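Local coordinates for alanine racemase (Corynebacterium glutamicum, PDB 2DY3), which is a pyridoxal-5'-phosphate-containing enzyme of the alanine racemase family, built from an N-terminal TIM-barrel domain and a C-terminal beta domain, at residues 121-126 with 135-140; 139-144 with 178-183; 294-299 with 314-319. All blocks are in the same frame, centred on the assembly; numbering follows the deposited sequence.

In the fold
Interactions 1 and 2 are neighbours in the N-terminal barrel domain, their centres about 7 Å apart, and they share Gly139 and Val140 of helix 134-146. In interaction 1 Trp137 of this helix meets Ile123, on the chain that continues strand 117-122; in interaction 2 Phe141, one turn on, meets helix 169-186. The two contacts touch where Trp137 packs on Ala180 and Leu183. Interaction 3 follows much later in the chain, in the C-terminal domain, where strand 294-299 meets the loop after strand 307-312. It lies on the other side of the chain's centre as a separate contact, its nearest atoms about 37 Å from interaction 1 and 43 Å from interaction 2.

Interaction 1 of 3, residues 121-126 with 135-140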
loop_
_atom_site.group_PDB
_atom_site.type_symbol
_atom_site.label_atom_id
_atom_site.label_comp_id
_atom_site.label_asym_id
_atom_site.label_seq_id
_atom_site.Cartn_x
_atom_site.Cartn_y
_atom_site.Cartn_z
ATOM N N ILE B 121 14.411 15.678 -22.808
ATOM C CA ILE B 121 13.788 16.876 -22.271
ATOM C C ILE B 121 12.296 16.704 -22.033
ATOM O O ILE B 121 11.540 16.448 -22.968
ATOM C CB ILE B 121 13.982 18.093 -23.205
ATOM C CG1 ILE B 121 15.450 18.224 -23.620
ATOM C CG2 ILE B 121 13.566 19.359 -22.480
ATOM C CD1 ILE B 121 15.689 19.308 -24.659
ATOM N N LYS B 122 11.883 16.826 -20.774
ATOM C CA LYS B 122 10.472 16.723 -20.441
ATOM C C LYS B 122 9.890 18.105 -20.706
ATOM O O LYS B 122 10.339 19.101 -20.132
ATOM C CB LYS B 122 10.274 16.347 -18.972
ATOM C CG LYS B 122 8.809 16.348 -18.554
ATOM C CD LYS B 122 8.623 15.785 -17.149
ATOM C CE LYS B 122 7.200 16.006 -16.659
ATOM N NZ LYS B 122 6.212 15.328 -17.516
ATOM N N ILE B 123 8.900 18.161 -21.584
ATOM C CA ILE B 123 8.281 19.426 -21.947
ATOM C C ILE B 123 6.946 19.694 -21.266
ATOM O O ILE B 123 6.046 18.859 -21.295
ATOM C CB ILE B 123 8.040 19.506 -23.471
ATOM C CG1 ILE B 123 9.377 19.476 -24.216
ATOM C CG2 ILE B 123 7.248 20.778 -23.805
ATOM C CD1 ILE B 123 10.300 20.641 -23.877
ATOM N N ASP B 124 6.828 20.864 -20.645
ATOM C CA ASP B 124 5.573 21.249 -20.013
ATOM C C ASP B 124 4.776 21.789 -21.194
ATOM O O ASP B 124 4.986 22.921 -21.623
ATOM C CB ASP B 124 5.797 22.359 -18.981
ATOM C CG ASP B 124 4.489 22.919 -18.423
ATOM O OD1 ASP B 124 3.430 22.730 -19.059
ATOM O OD2 ASP B 124 4.522 23.561 -17.351
ATOM N N SER B 125 3.879 20.970 -21.731
ATOM C CA SER B 125 3.082 21.379 -22.882
ATOM C C SER B 125 1.744 22.023 -22.534
ATOM O O SER B 125 0.840 22.070 -23.367
ATOM C CB SER B 125 2.847 20.180 -23.808
ATOM O OG SER B 125 2.213 19.118 -23.117
ATOM N N GLY B 126 1.608 22.517 -21.309
ATOM C CA GLY B 126 0.360 23.158 -20.937
ATOM C C GLY B 126 -0.252 22.741 -19.615
ATOM O O GLY B 126 -1.061 23.471 -19.049
ATOM N N GLN B 135 8.542 29.489 -21.663
ATOM C CA GLN B 135 9.441 30.597 -21.357
ATOM C C GLN B 135 10.872 30.143 -21.063
ATOM O O GLN B 135 11.813 30.930 -21.191
ATOM C CB GLN B 135 8.910 31.402 -20.165
ATOM C CG GLN B 135 7.554 32.056 -20.396
ATOM C CD GLN B 135 7.540 32.987 -21.598
ATOM O OE1 GLN B 135 7.635 32.547 -22.747
ATOM N NE2 GLN B 135 7.424 34.287 -21.338
ATOM N N GLU B 136 11.034 28.878 -20.683
ATOM C CA GLU B 136 12.352 28.340 -20.355
ATOM C C GLU B 136 13.008 27.561 -21.503
ATOM O O GLU B 136 14.217 27.325 -21.480
ATOM C CB GLU B 136 12.249 27.416 -19.131
ATOM C CG GLU B 136 11.365 27.945 -18.006
ATOM C CD GLU B 136 11.152 26.936 -16.885
ATOM O OE1 GLU B 136 10.737 25.792 -17.166
ATOM O OE2 GLU B 136 11.392 27.291 -15.713
ATOM N N TRP B 137 12.220 27.168 -22.501
ATOM C CA TRP B 137 12.746 26.389 -23.626
ATOM C C TRP B 137 14.016 26.963 -24.241
ATOM O O TRP B 137 15.009 26.258 -24.402
ATOM C CB TRP B 137 11.687 26.238 -24.724
ATOM C CG TRP B 137 10.459 25.516 -24.290
ATOM C CD1 TRP B 137 10.323 24.717 -23.194
ATOM C CD2 TRP B 137 9.199 25.483 -24.974
ATOM N NE1 TRP B 137 9.054 24.186 -23.152
ATOM C CE2 TRP B 137 8.345 24.642 -24.234
ATOM C CE3 TRP B 137 8.711 26.085 -26.142
ATOM C CZ2 TRP B 137 7.027 24.386 -24.619
ATOM C CZ3 TRP B 137 7.402 25.830 -26.524
ATOM C CH2 TRP B 137 6.577 24.987 -25.764
ATOM N N GLU B 138 13.975 28.246 -24.587
ATOM C CA GLU B 138 15.118 28.920 -25.191
ATOM C C GLU B 138 16.416 28.687 -24.432
ATOM O O GLU B 138 17.394 28.185 -24.992
ATOM C CB GLU B 138 14.863 30.428 -25.277
ATOM C CG GLU B 138 13.841 30.837 -26.319
ATOM C CD GLU B 138 14.321 30.590 -27.732
ATOM O OE1 GLU B 138 13.597 30.965 -28.679
ATOM O OE2 GLU B 138 15.420 30.024 -27.897
ATOM N N GLY B 139 16.419 29.072 -23.159
ATOM C CA GLY B 139 17.602 28.920 -22.335
ATOM C C GLY B 139 18.087 27.491 -22.197
ATOM O O GLY B 139 19.278 27.219 -22.363
ATOM N N VAL B 140 17.166 26.580 -21.894
ATOM C CA VAL B 140 17.498 25.172 -21.724
ATOM C C VAL B 140 18.066 24.512 -22.982
ATOM O O VAL B 140 19.060 23.788 -22.906
ATOM C CB VAL B 140 16.264 24.361 -21.252
ATOM C CG1 VAL B 140 16.571 22.869 -21.319
ATOM C CG2 VAL B 140 15.886 24.762 -19.823
#
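Ile123 meets the indole of Trp137 in a buried apolar contact, the two side chains crossing at about a right angle. Both ends of the branched isoleucine take part: CG2 comes obliquely to the indole, 3.7 Å from Trp137 CZ2. The other end, CD1, lies 3.8 Å from Trp137 NE1. Trp137 has CG anti to its own carbonyl carbon (chi1 -62°), which carries the indole off the helix to Ile123 and Asp124. The carbonyl oxygen of Asp124 packs at the indole edge, near the ring plane, 3.9 Å from Trp137 CZ2. The segments belong to a beta-alpha-beta unit of the TIM barrel, in which helix 134-146 follows strand 117-122 and leads to strand 150-156; Phe177 of helix 169-186 and Met155 also touch Ile123.

Hydrogen bonds and a salt bridge hold the polar groups of both partners. Trp137 NE1 is bonded to the carbonyl oxygen of Val132, a tie that helps fix the rotation of the ring. Asp124 OD1 accepts from Gly126 N at 2.9 Å, nearly along its C-O axis, forming an Asx turn, and also bonds to His128 N. Asp124 OD2 makes a salt bridge to Lys246 of the second subunit.

Interaction 2 of 3, residues 139-144 with 178-183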
loop_
_atom_site.group_PDB
_atom_site.type_symbol
_atom_site.label_atom_id
_atom_site.label_comp_id
_atom_site.label_asym_id
_atom_site.label_seq_id
_atom_site.Cartn_x
_atom_site.Cartn_y
_atom_site.Cartn_z
ATOM N N GLY B 139 16.419 29.072 -23.159
ATOM C CA GLY B 139 17.602 28.920 -22.335
ATOM C C GLY B 139 18.087 27.491 -22.197
ATOM O O GLY B 139 19.278 27.219 -22.363
ATOM N N VAL B 140 17.166 26.580 -21.894
ATOM C CA VAL B 140 17.498 25.172 -21.724
ATOM C C VAL B 140 18.066 24.512 -22.982
ATOM O O VAL B 140 19.060 23.788 -22.906
ATOM C CB VAL B 140 16.264 24.361 -21.252
ATOM C CG1 VAL B 140 16.571 22.869 -21.319
ATOM C CG2 VAL B 140 15.886 24.762 -19.823
ATOM N N PHE B 141 17.444 24.739 -24.135
ATOM C CA PHE B 141 17.954 24.127 -25.360
ATOM C C PHE B 141 19.342 24.689 -25.656
ATOM O O PHE B 141 20.252 23.959 -26.046
ATOM C CB PHE B 141 17.024 24.397 -26.558
ATOM C CG PHE B 141 15.615 23.875 -26.379
ATOM C CD1 PHE B 141 15.328 22.894 -25.442
ATOM C CD2 PHE B 141 14.582 24.357 -27.173
ATOM C CE1 PHE B 141 14.035 22.403 -25.304
ATOM C CE2 PHE B 141 13.287 23.870 -27.042
ATOM C CZ PHE B 141 13.014 22.892 -26.105
ATOM N N SER B 142 19.507 25.990 -25.458
ATOM C CA SER B 142 20.791 26.632 -25.711
ATOM C C SER B 142 21.877 26.063 -24.808
ATOM O O SER B 142 22.988 25.782 -25.254
ATOM C CB SER B 142 20.679 28.139 -25.489
ATOM O OG SER B 142 21.932 28.765 -25.681
ATOM N N ALA B 143 21.545 25.890 -23.534
ATOM C CA ALA B 143 22.491 25.359 -22.565
ATOM C C ALA B 143 22.898 23.922 -22.876
ATOM O O ALA B 143 24.085 23.596 -22.874
ATOM C CB ALA B 143 21.898 25.445 -21.161
ATOM N N LEU B 144 21.917 23.062 -23.135
ATOM C CA LEU B 144 22.208 21.665 -23.433
ATOM C C LEU B 144 22.981 21.488 -24.750
ATOM O O LEU B 144 23.822 20.599 -24.870
ATOM C CB LEU B 144 20.909 20.854 -23.448
ATOM C CG LEU B 144 20.166 20.827 -22.101
ATOM C CD1 LEU B 144 18.788 20.192 -22.270
ATOM C CD2 LEU B 144 20.995 20.061 -21.066
ATOM N N ARG B 178 5.201 20.501 -30.483
ATOM C CA ARG B 178 5.860 20.637 -31.776
ATOM C C ARG B 178 6.575 21.976 -31.895
ATOM O O ARG B 178 7.551 22.108 -32.628
ATOM C CB ARG B 178 4.839 20.471 -32.900
ATOM C CG ARG B 178 4.341 19.040 -33.013
ATOM C CD ARG B 178 3.208 18.881 -34.009
ATOM N NE ARG B 178 2.842 17.473 -34.131
ATOM C CZ ARG B 178 1.795 17.027 -34.814
ATOM N NH1 ARG B 178 0.998 17.880 -35.445
ATOM N NH2 ARG B 178 1.547 15.724 -34.867
ATOM N N ARG B 179 6.082 22.967 -31.166
ATOM C CA ARG B 179 6.687 24.286 -31.168
ATOM C C ARG B 179 8.030 24.171 -30.448
ATOM O O ARG B 179 9.032 24.759 -30.861
ATOM C CB ARG B 179 5.753 25.264 -30.448
ATOM C CG ARG B 179 6.235 26.694 -30.378
ATOM C CD ARG B 179 5.054 27.633 -30.145
ATOM N NE ARG B 179 4.337 27.342 -28.907
ATOM C CZ ARG B 179 3.011 27.281 -28.809
ATOM N NH1 ARG B 179 2.252 27.489 -29.877
ATOM N NH2 ARG B 179 2.441 27.008 -27.643
ATOM N N ALA B 180 8.042 23.387 -29.375
ATOM C CA ALA B 180 9.250 23.169 -28.590
ATOM C C ALA B 180 10.284 22.375 -29.389
ATOM O O ALA B 180 11.469 22.713 -29.399
ATOM C CB ALA B 180 8.900 22.427 -27.300
ATOM N N LEU B 181 9.832 21.321 -30.058
ATOM C CA LEU B 181 10.723 20.476 -30.849
ATOM C C LEU B 181 11.394 21.255 -31.981
ATOM O O LEU B 181 12.582 21.065 -32.262
ATOM C CB LEU B 181 9.942 19.283 -31.413
ATOM C CG LEU B 181 10.734 18.223 -32.188
ATOM C CD1 LEU B 181 11.874 17.688 -31.341
ATOM C CD2 LEU B 181 9.801 17.091 -32.592
ATOM N N ALA B 182 10.638 22.139 -32.626
ATOM C CA ALA B 182 11.186 22.936 -33.714
ATOM C C ALA B 182 12.231 23.908 -33.173
ATOM O O ALA B 182 13.276 24.126 -33.795
ATOM C CB ALA B 182 10.069 23.703 -34.424
ATOM N N LEU B 183 11.948 24.483 -32.008
ATOM C CA LEU B 183 12.854 25.433 -31.372
ATOM C C LEU B 183 14.138 24.712 -30.957
ATOM O O LEU B 183 15.236 25.262 -31.058
ATOM C CB LEU B 183 12.182 26.036 -30.140
ATOM C CG LEU B 183 12.531 27.461 -29.703
ATOM C CD1 LEU B 183 12.131 27.634 -28.242
ATOM C CD2 LEU B 183 14.006 27.736 -29.872
#
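Phe141 wedges between helices 134-146 and 169-186 in a buried, largely apolar helix-helix contact on the outer layer of the N-terminal barrel domain. No hydrogen bond crosses it; one aromatic ring from the first helix reaches the backbone and side chains of Ala180 and Leu183 on the second. Phe141 and Leu183 have the nearest CA atoms, 8.0 Å apart, and the ring spans this separation. A chi1 of -59° sets the ring of Phe141 beside its own backbone N and extends it toward the turn between Ala180 and Leu183.

The CD2-CE2-CZ side of the ring does the touching. Phe141 CE2 comes to 3.2 Å from Ala180 O, which approaches the ring obliquely, and CZ lies 3.6 Å from the same oxygen. The methyl of Ala180 stands a little farther off, its CB 4.3 Å from Phe141 CZ. Beside this, Phe141 CD2 is 3.8 Å from Leu183 C, so backbone as well as side-chain atoms meet the ring.

Leu183 crosses Phe141 at about a right angle. Its CB lies in the ring plane at the edge, 3.9 Å from Phe141 CE2, and its branch atom CD1 reaches 4.1 Å from that same carbon. Met155 of strand 150-156 and His187, just beyond the second helix, also touch Phe141. One turn before Phe141 on helix 134-146, Trp137 packs on Ala180 and Leu183, and a salt bridge from Arg179 to Glu134 adds a charged tie between the helices. Such packing joins successive helices of the outer layer around the parallel strands of a TIM barrel.

Interaction 3 of 3, residues 294-299 with 314-319; sequences LDYPQV and NPHGVE
Leu294 sets its CD1 methyl over one face of the His316 imidazole in a CH-pi contact, 3.4 Å from the ring centroid and 21° off the ring normal. The opposite face carries Pro315 CG, offset toward the rim, so the imidazole lies between leucine and proline. Other apolar packing joins Tyr296 to Val318, whose side chains lie alongside, pointing contrary ways; Val318 CG2 is 3.8 Å from Tyr296 CZ. The Tyr296 ring, turned away from its own carbonyl (chi1 -63°), spans from strand to loop, and its OH lies at the imidazole edge, 3.0 Å from His316 CD2. This packs strand 294-299 of the C-terminal beta domain against the loop linking strands 307-312 and 323-325, which bends through a type I turn from Asn314 to Gly317.

One water bridges the segments, bonding to Tyr296 OH at 2.8 Å. On the loop side it donates to Asn314 OD1 and accepts from His316 N. Within the loop Asn314 grips the backbone of Val318 twice: OD1 accepts from Val318 N at 2.8 Å, the donor tilted from the carbonyl plane. Asn314 ND2 donates to a lone pair of Val318 O at 3.0 Å.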
loop_
_atom_site.group_PDB
_atom_site.type_symbol
_atom_site.label_atom_id
_atom_site.label_comp_id
_atom_site.label_asym_id
_atom_site.label_seq_id
_atom_site.Cartn_x
_atom_site.Cartn_y
_atom_site.Cartn_z
ATOM N N LEU B 294 -19.488 -17.203 -8.127
ATOM C CA LEU B 294 -20.700 -16.540 -7.649
ATOM C C LEU B 294 -20.401 -15.371 -6.706
ATOM O O LEU B 294 -19.488 -15.432 -5.890
ATOM C CB LEU B 294 -21.635 -17.543 -6.965
ATOM C CG LEU B 294 -22.358 -18.525 -7.898
ATOM C CD1 LEU B 294 -23.596 -19.035 -7.217
ATOM C CD2 LEU B 294 -22.759 -17.832 -9.181
ATOM N N ASP B 295 -21.178 -14.302 -6.838
ATOM C CA ASP B 295 -20.989 -13.110 -6.027
ATOM C C ASP B 295 -21.613 -13.158 -4.643
ATOM O O ASP B 295 -22.650 -13.774 -4.430
ATOM C CB ASP B 295 -21.531 -11.879 -6.757
ATOM C CG ASP B 295 -20.655 -11.452 -7.919
ATOM O OD1 ASP B 295 -19.539 -11.994 -8.059
ATOM O OD2 ASP B 295 -21.081 -10.563 -8.684
ATOM N N TYR B 296 -20.951 -12.491 -3.706
ATOM C CA TYR B 296 -21.407 -12.379 -2.331
ATOM C C TYR B 296 -20.980 -10.974 -1.914
ATOM O O TYR B 296 -19.791 -10.658 -1.859
ATOM C CB TYR B 296 -20.746 -13.442 -1.444
ATOM C CG TYR B 296 -21.104 -14.863 -1.826
ATOM C CD1 TYR B 296 -20.280 -15.613 -2.658
ATOM C CD2 TYR B 296 -22.282 -15.446 -1.372
ATOM C CE1 TYR B 296 -20.622 -16.907 -3.026
ATOM C CE2 TYR B 296 -22.632 -16.730 -1.733
ATOM C CZ TYR B 296 -21.804 -17.459 -2.559
ATOM O OH TYR B 296 -22.166 -18.738 -2.918
ATOM N N PRO B 297 -21.957 -10.108 -1.626
ATOM C CA PRO B 297 -21.735 -8.720 -1.221
ATOM C C PRO B 297 -20.999 -8.535 0.097
ATOM O O PRO B 297 -21.244 -9.250 1.069
ATOM C CB PRO B 297 -23.145 -8.156 -1.169
ATOM C CG PRO B 297 -23.925 -9.326 -0.655
ATOM C CD PRO B 297 -23.382 -10.462 -1.512
ATOM N N GLN B 298 -20.083 -7.574 0.111
ATOM C CA GLN B 298 -19.328 -7.251 1.312
ATOM C C GLN B 298 -20.325 -6.524 2.206
ATOM O O GLN B 298 -21.174 -5.785 1.712
ATOM C CB GLN B 298 -18.140 -6.344 0.952
ATOM C CG GLN B 298 -17.371 -5.733 2.126
ATOM C CD GLN B 298 -18.124 -4.595 2.783
ATOM O OE1 GLN B 298 -18.914 -3.911 2.134
ATOM N NE2 GLN B 298 -17.872 -4.373 4.071
ATOM N N VAL B 299 -20.239 -6.751 3.512
ATOM C CA VAL B 299 -21.147 -6.113 4.459
ATOM C C VAL B 299 -20.404 -5.649 5.703
ATOM O O VAL B 299 -19.373 -6.206 6.065
ATOM C CB VAL B 299 -22.257 -7.083 4.923
ATOM C CG1 VAL B 299 -23.174 -7.427 3.768
ATOM C CG2 VAL B 299 -21.629 -8.340 5.494
ATOM N N ASN B 314 -26.552 -19.266 2.451
ATOM C CA ASN B 314 -25.426 -20.057 1.977
ATOM C C ASN B 314 -25.872 -21.326 1.246
ATOM O O ASN B 314 -25.503 -22.438 1.622
ATOM C CB ASN B 314 -24.504 -20.418 3.151
ATOM C CG ASN B 314 -23.173 -20.984 2.690
ATOM O OD1 ASN B 314 -22.694 -20.654 1.605
ATOM N ND2 ASN B 314 -22.560 -21.822 3.518
ATOM N N PRO B 315 -26.669 -21.168 0.178
ATOM C CA PRO B 315 -27.178 -22.292 -0.616
ATOM C C PRO B 315 -26.125 -23.113 -1.360
ATOM O O PRO B 315 -26.356 -24.282 -1.669
ATOM C CB PRO B 315 -28.164 -21.619 -1.569
ATOM C CG PRO B 315 -27.548 -20.272 -1.783
ATOM C CD PRO B 315 -27.140 -19.885 -0.370
ATOM N N HIS B 316 -24.975 -22.510 -1.638
ATOM C CA HIS B 316 -23.910 -23.194 -2.358
ATOM C C HIS B 316 -22.911 -23.838 -1.402
ATOM O O HIS B 316 -21.867 -24.349 -1.814
ATOM C CB HIS B 316 -23.225 -22.199 -3.295
ATOM C CG HIS B 316 -24.196 -21.411 -4.119
ATOM N ND1 HIS B 316 -24.936 -21.976 -5.136
ATOM C CD2 HIS B 316 -24.630 -20.132 -4.005
ATOM C CE1 HIS B 316 -25.788 -21.082 -5.607
ATOM N NE2 HIS B 316 -25.624 -19.955 -4.937
ATOM N N GLY B 317 -23.246 -23.810 -0.117
ATOM C CA GLY B 317 -22.391 -24.419 0.884
ATOM C C GLY B 317 -20.968 -23.904 0.989
ATOM O O GLY B 317 -20.040 -24.691 1.167
ATOM N N VAL B 318 -20.785 -22.595 0.876
ATOM C CA VAL B 318 -19.456 -22.014 1.000
ATOM C C VAL B 318 -18.894 -22.387 2.369
ATOM O O VAL B 318 -19.586 -22.271 3.377
ATOM C CB VAL B 318 -19.501 -20.480 0.924
ATOM C CG1 VAL B 318 -18.108 -19.904 1.263
ATOM C CG2 VAL B 318 -19.966 -20.038 -0.462
ATOM N N GLU B 319 -17.646 -22.836 2.394
ATOM C CA GLU B 319 -16.988 -23.213 3.635
ATOM C C GLU B 319 -15.652 -22.495 3.786
ATOM O O GLU B 319 -15.129 -21.935 2.825
ATOM C CB GLU B 319 -16.748 -24.717 3.666
ATOM C CG GLU B 319 -18.005 -25.550 3.544
ATOM C CD GLU B 319 -17.714 -27.023 3.670
ATOM O OE1 GLU B 319 -17.447 -27.484 4.794
ATOM O OE2 GLU B 319 -17.735 -27.723 2.644
HETATM O O HOH W 1 -23.684 -19.900 -0.826
#